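Local coordinates for protein phosphodiesterase (Salpingoeca rosetta, PDB 7D7P) that belongs to the cyclic nucleotide phosphodiesterase family of the HD clan, with an all-helical fold built around a bound zinc ion and a magnesium ion, at residues 53-58 / 265-270; 104-109 / 276-281. All blocks are in the same frame, centred on the assembly; numbering follows the deposited sequence.

Interaction 1: 53-58 / 265-270; sequences TWDFDA and IKPFES
K266 sends its side chain across to the irregular segment 53-58 and ends between two main-chain carbonyls of that loop. From CB, CG lies anti to the carbonyl carbon; the chain bends once, at chi2 (-68°), and then runs straight toward the loop. CD is the first atom to arrive, 3.3 Å from W54 O. CE lies 3.2 Å from F56 O, and NZ then donates to both oxygens, at 2.9 Å to W54 O and 2.7 Å to F56 O. The two bonds differ in geometry. F56 O is met on a lone pair, in the carbonyl plane, whereas the other donor direction stands above the carbonyl plane of W54, 62° out of it. Two bonds to carbonyls two residues apart hold the ammonium against the type I turn T53-F56, which also contains an ST turn, T53 OG1 accepting from D55 N.

Beyond the lysine, contacts are lighter. P267, the N-cap residue of helix 268-291, sets its ring CG 3.5 Å from D55 OD1, the two side chains crossing obliquely. D57 OD2 approaches S270 CB and lies 3.4 Å from S270 OG, a weak bond at most, since the hydroxyl proton has another acceptor within reach; the stronger partner of this carboxylate is W274 NE1, which reaches OD1.

The contact packs against three helices: W54 on L121 and S125 of helix 109-126 and edge-to-face on F336 of helix 336-359, F56 on H117 of helix 109-126, its ring stacked, and on V69 of helix 63-76, while K266 O accepts from N344 of helix 336-359.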
loop_
_atom_site.group_PDB
_atom_site.type_symbol
_atom_site.label_atom_id
_atom_site.label_comp_id
_atom_site.label_asym_id
_atom_site.label_seq_id
_atom_site.Cartn_x
_atom_site.Cartn_y
_atom_site.Cartn_z
ATOM N N THR A 53 17.779 11.472 20.671
ATOM C CA THR A 53 16.333 11.652 20.588
ATOM C C THR A 53 15.909 11.566 19.129
ATOM O O THR A 53 16.421 12.306 18.284
ATOM C CB THR A 53 15.895 12.988 21.206
ATOM O OG1 THR A 53 14.548 13.284 20.815
ATOM C CG2 THR A 53 16.813 14.125 20.771
ATOM N N TRP A 54 14.980 10.654 18.839
ATOM C CA TRP A 54 14.475 10.482 17.483
ATOM C C TRP A 54 13.545 11.608 17.052
ATOM O O TRP A 54 13.202 11.686 15.867
ATOM C CB TRP A 54 13.756 9.135 17.364
ATOM C CG TRP A 54 14.678 7.955 17.464
ATOM C CD1 TRP A 54 15.074 7.318 18.603
ATOM C CD2 TRP A 54 15.322 7.275 16.380
ATOM N NE1 TRP A 54 15.923 6.281 18.296
ATOM C CE2 TRP A 54 16.093 6.235 16.938
ATOM C CE3 TRP A 54 15.326 7.447 14.991
ATOM C CZ2 TRP A 54 16.856 5.369 16.156
ATOM C CZ3 TRP A 54 16.083 6.586 14.217
ATOM C CH2 TRP A 54 16.837 5.560 14.801
ATOM N N ASP A 55 13.133 12.475 17.974
ATOM C CA ASP A 55 12.277 13.612 17.666
ATOM C C ASP A 55 13.063 14.841 17.226
ATOM O O ASP A 55 12.465 15.908 17.047
ATOM C CB ASP A 55 11.415 13.965 18.881
ATOM C CG ASP A 55 10.327 12.939 19.147
ATOM O OD1 ASP A 55 10.238 11.945 18.392
ATOM O OD2 ASP A 55 9.561 13.130 20.115
ATOM N N PHE A 56 14.376 14.714 17.044
ATOM C CA PHE A 56 15.205 15.862 16.692
ATOM C C PHE A 56 14.780 16.455 15.354
ATOM O O PHE A 56 14.560 15.732 14.377
ATOM C CB PHE A 56 16.678 15.451 16.646
ATOM C CG PHE A 56 17.588 16.508 16.085
ATOM C CD1 PHE A 56 18.018 17.561 16.874
ATOM C CD2 PHE A 56 18.010 16.449 14.766
ATOM C CE1 PHE A 56 18.854 18.536 16.360
ATOM C CE2 PHE A 56 18.845 17.421 14.246
ATOM C CZ PHE A 56 19.267 18.467 15.045
ATOM N N ASP A 57 14.670 17.782 15.316
ATOM C CA ASP A 57 14.313 18.511 14.105
ATOM C C ASP A 57 15.160 19.773 14.040
ATOM O O ASP A 57 15.078 20.624 14.931
ATOM C CB ASP A 57 12.820 18.856 14.083
ATOM C CG ASP A 57 12.346 19.302 12.713
ATOM O OD1 ASP A 57 13.195 19.471 11.814
ATOM O OD2 ASP A 57 11.124 19.475 12.532
ATOM N N ALA A 58 15.963 19.893 12.981
ATOM C CA ALA A 58 16.861 21.035 12.837
ATOM C C ALA A 58 16.122 22.344 12.593
ATOM O O ALA A 58 16.713 23.415 12.772
ATOM C CB ALA A 58 17.849 20.785 11.697
ATOM N N ILE A 265 10.029 9.207 9.144
ATOM C CA ILE A 265 10.362 8.576 10.415
ATOM C C ILE A 265 10.472 9.609 11.538
ATOM O O ILE A 265 11.018 9.314 12.598
ATOM C CB ILE A 265 11.637 7.725 10.305
ATOM C CG1 ILE A 265 12.833 8.577 9.878
ATOM C CG2 ILE A 265 11.425 6.572 9.334
ATOM C CD1 ILE A 265 14.124 7.790 9.768
ATOM N N LYS A 266 9.950 10.805 11.321
ATOM C CA LYS A 266 9.900 11.873 12.303
ATOM C C LYS A 266 8.458 12.139 12.728
ATOM O O LYS A 266 7.512 11.667 12.084
ATOM C CB LYS A 266 10.528 13.147 11.721
ATOM C CG LYS A 266 12.037 13.072 11.546
ATOM C CD LYS A 266 12.747 13.035 12.886
ATOM C CE LYS A 266 14.259 12.992 12.715
ATOM N NZ LYS A 266 14.956 13.096 14.030
ATOM N N PRO A 267 8.247 12.873 13.824
ATOM C CA PRO A 267 6.879 13.262 14.195
ATOM C C PRO A 267 6.191 13.999 13.052
ATOM O O PRO A 267 6.842 14.624 12.212
ATOM C CB PRO A 267 7.085 14.169 15.412
ATOM C CG PRO A 267 8.358 13.683 16.013
ATOM C CD PRO A 267 9.225 13.254 14.861
ATOM N N PHE A 268 4.854 13.921 13.029
ATOM C CA PHE A 268 4.117 14.362 11.846
ATOM C C PHE A 268 4.329 15.843 11.561
ATOM O O PHE A 268 4.393 16.251 10.395
ATOM C CB PHE A 268 2.625 14.072 11.987
ATOM C CG PHE A 268 1.826 14.498 10.786
ATOM C CD1 PHE A 268 1.866 13.755 9.617
ATOM C CD2 PHE A 268 1.066 15.656 10.813
ATOM C CE1 PHE A 268 1.147 14.149 8.500
ATOM C CE2 PHE A 268 0.342 16.054 9.699
ATOM C CZ PHE A 268 0.384 15.300 8.543
ATOM N N GLU A 269 4.428 16.668 12.607
ATOM C CA GLU A 269 4.706 18.083 12.383
ATOM C C GLU A 269 6.035 18.268 11.662
ATOM O O GLU A 269 6.169 19.148 10.805
ATOM C CB GLU A 269 4.701 18.847 13.706
ATOM C CG GLU A 269 4.741 20.359 13.527
ATOM C CD GLU A 269 4.629 21.111 14.838
ATOM O OE1 GLU A 269 5.656 21.241 15.540
ATOM O OE2 GLU A 269 3.517 21.574 15.166
ATOM N N SER A 270 7.028 17.438 11.990
ATOM C CA SER A 270 8.288 17.464 11.254
ATOM C C SER A 270 8.111 16.908 9.846
ATOM O O SER A 270 8.669 17.450 8.883
ATOM C CB SER A 270 9.357 16.681 12.023
ATOM O OG SER A 270 10.492 16.427 11.213
#

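Interaction 2: 104-109 / 276-281; sequences NPFHNW and ARLQKE
The loop before helix 109-126 meets helix 268-291 beside the metal site of this HD-clan fold, where the side chain of H107 comes within about 4 Å of the zinc ion, measured between nearest atoms. E281 carries the polar part with both carboxylate oxygens. OE2 takes two backbone N-H groups from the same face of its plane, F106 N at 2.8 Å and H107 N at 2.9 Å. OE1 accepts from H107 ND1 at 2.8 Å through its syn lone pair, with the oxygen at the edge of the imidazole and in its plane. Main chain and ring of H107 are therefore held by one carboxylate, which fixes the ring's rotation; H150 stacks on the same ring.

Apolar groups fill in alongside. L278 CD1 lies over one face of the F106 ring, 4.3 Å from its centroid, a CH-pi contact, and P105 CG rests 3.9 Å from K280 CD. N108 precedes helix 109-126 as its N-cap, OD1 accepting from the backbone N of the zinc ligand H111. R277, extended from CG to NE, passes the carbonyl of P105 and puts NH1 2.9 Å from P105 O, the oxygen lying in the guanidinium plane.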
loop_
_atom_site.group_PDB
_atom_site.type_symbol
_atom_site.label_atom_id
_atom_site.label_comp_id
_atom_site.label_asym_id
_atom_site.label_seq_id
_atom_site.Cartn_x
_atom_site.Cartn_y
_atom_site.Cartn_z
ATOM N N ASN A 104 18.284 26.664 0.071
ATOM C CA ASN A 104 17.131 25.997 -0.509
ATOM C C ASN A 104 16.081 25.729 0.566
ATOM O O ASN A 104 16.395 25.688 1.759
ATOM C CB ASN A 104 17.554 24.684 -1.165
ATOM C CG ASN A 104 18.578 24.882 -2.265
ATOM O OD1 ASN A 104 18.382 25.684 -3.180
ATOM N ND2 ASN A 104 19.685 24.153 -2.178
ATOM N N PRO A 105 14.817 25.557 0.166
ATOM C CA PRO A 105 13.784 25.215 1.162
ATOM C C PRO A 105 14.026 23.883 1.852
ATOM O O PRO A 105 13.814 23.776 3.065
ATOM C CB PRO A 105 12.492 25.198 0.331
ATOM C CG PRO A 105 12.785 26.055 -0.855
ATOM C CD PRO A 105 14.240 25.845 -1.159
ATOM N N PHE A 106 14.464 22.861 1.117
ATOM C CA PHE A 106 14.703 21.538 1.686
ATOM C C PHE A 106 16.178 21.181 1.723
ATOM O O PHE A 106 16.717 20.870 2.790
ATOM C CB PHE A 106 13.919 20.472 0.904
ATOM C CG PHE A 106 14.024 19.088 1.493
ATOM C CD1 PHE A 106 15.109 18.270 1.203
ATOM C CD2 PHE A 106 13.034 18.602 2.331
ATOM C CE1 PHE A 106 15.210 17.005 1.743
ATOM C CE2 PHE A 106 13.127 17.333 2.872
ATOM C CZ PHE A 106 14.217 16.534 2.579
ATOM N N HIS A 107 16.861 21.191 0.574
ATOM C CA HIS A 107 18.244 20.720 0.495
ATOM C C HIS A 107 19.169 21.833 0.978
ATOM O O HIS A 107 19.843 22.515 0.201
ATOM C CB HIS A 107 18.584 20.272 -0.921
ATOM C CG HIS A 107 17.886 19.013 -1.340
ATOM N ND1 HIS A 107 16.708 19.017 -2.056
ATOM C CD2 HIS A 107 18.199 17.711 -1.139
ATOM C CE1 HIS A 107 16.327 17.772 -2.280
ATOM N NE2 HIS A 107 17.214 16.961 -1.733
ATOM N N ASN A 108 19.201 22.006 2.298
ATOM C CA ASN A 108 19.951 23.091 2.917
ATOM C C ASN A 108 20.827 22.567 4.051
ATOM O O ASN A 108 20.922 21.353 4.265
ATOM C CB ASN A 108 18.995 24.173 3.432
ATOM C CG ASN A 108 17.858 23.605 4.271
ATOM O OD1 ASN A 108 18.075 22.770 5.149
ATOM N ND2 ASN A 108 16.635 24.058 4.002
ATOM N N TRP A 109 21.462 23.482 4.789
ATOM C CA TRP A 109 22.359 23.080 5.870
ATOM C C TRP A 109 21.621 22.333 6.970
ATOM O O TRP A 109 22.197 21.450 7.615
ATOM C CB TRP A 109 23.067 24.311 6.436
ATOM C CG TRP A 109 23.683 24.134 7.804
ATOM C CD1 TRP A 109 23.271 24.718 8.969
ATOM C CD2 TRP A 109 24.846 23.361 8.135
ATOM N NE1 TRP A 109 24.094 24.348 10.003
ATOM C CE2 TRP A 109 25.069 23.516 9.519
ATOM C CE3 TRP A 109 25.717 22.554 7.398
ATOM C CZ2 TRP A 109 26.121 22.886 10.181
ATOM C CZ3 TRP A 109 26.761 21.929 8.058
ATOM C CH2 TRP A 109 26.955 22.099 9.435
ATOM N N ALA A 276 6.510 19.889 2.830
ATOM C CA ALA A 276 6.066 21.115 2.177
ATOM C C ALA A 276 7.239 21.893 1.596
ATOM O O ALA A 276 7.084 22.583 0.582
ATOM C CB ALA A 276 5.284 21.988 3.158
ATOM N N ARG A 277 8.414 21.793 2.224
ATOM C CA ARG A 277 9.603 22.449 1.689
ATOM C C ARG A 277 10.101 21.750 0.431
ATOM O O ARG A 277 10.557 22.409 -0.510
ATOM C CB ARG A 277 10.696 22.494 2.757
ATOM C CG ARG A 277 10.393 23.480 3.868
ATOM C CD ARG A 277 11.318 23.314 5.061
ATOM N NE ARG A 277 11.187 24.436 5.986
ATOM C CZ ARG A 277 11.990 25.494 5.992
ATOM N NH1 ARG A 277 12.986 25.572 5.120
ATOM N NH2 ARG A 277 11.799 26.473 6.866
ATOM N N LEU A 278 10.022 20.416 0.392
ATOM C CA LEU A 278 10.414 19.691 -0.813
ATOM C C LEU A 278 9.463 19.986 -1.966
ATOM O O LEU A 278 9.896 20.123 -3.117
ATOM C CB LEU A 278 10.465 18.189 -0.530
ATOM C CG LEU A 278 10.996 17.315 -1.671
ATOM C CD1 LEU A 278 12.475 17.594 -1.916
ATOM C CD2 LEU A 278 10.757 15.833 -1.395
ATOM N N GLN A 279 8.162 20.078 -1.676
ATOM C CA GLN A 279 7.191 20.426 -2.708
ATOM C C GLN A 279 7.502 21.787 -3.319
ATOM O O GLN A 279 7.342 21.983 -4.529
ATOM C CB GLN A 279 5.777 20.408 -2.122
ATOM C CG GLN A 279 4.666 20.592 -3.149
ATOM C CD GLN A 279 3.303 20.798 -2.507
ATOM O OE1 GLN A 279 3.161 21.573 -1.562
ATOM N NE2 GLN A 279 2.297 20.096 -3.013
ATOM N N LYS A 280 7.958 22.737 -2.498
ATOM C CA LYS A 280 8.320 24.053 -3.016
ATOM C C LYS A 280 9.478 23.961 -4.001
ATOM O O LYS A 280 9.494 24.667 -5.017
ATOM C CB LYS A 280 8.667 24.995 -1.861
ATOM C CG LYS A 280 8.750 26.458 -2.266
ATOM C CD LYS A 280 9.146 27.334 -1.091
ATOM C CE LYS A 280 8.200 28.515 -0.937
ATOM N NZ LYS A 280 8.747 29.540 -0.005
ATOM N N GLU A 281 10.458 23.099 -3.718
ATOM C CA GLU A 281 11.538 22.876 -4.672
ATOM C C GLU A 281 11.016 22.236 -5.953
ATOM O O GLU A 281 11.418 22.624 -7.057
ATOM C CB GLU A 281 12.626 22.007 -4.044
ATOM C CG GLU A 281 13.342 22.665 -2.882
ATOM C CD GLU A 281 14.583 21.908 -2.455
ATOM O OE1 GLU A 281 14.908 20.880 -3.090
ATOM O OE2 GLU A 281 15.233 22.346 -1.484
#

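In the fold
Followed from the N terminus, the chain first lays down 53-58, between helices 43-47 and 63-76, then 104-109, between helices 87-99 and 109-126. Neither contact closes until the chain reaches 265-270, the turn leading into helix 268-291 and its first residues: interaction 1 closes a loop there with 206 residues between its segments, and interaction 2 one with 166 residues further along the helix. The segments alternate, so the two closures cross rather than nest. The centres of interactions 1 and 2 lie about 16 Å apart, without touching. W274, hydrogen-bonded to D57, also meets the F106 ring edge-to-face. One helix and the turn before it thus tie down two earlier loops, of which 104-109 lies beside the zinc ion.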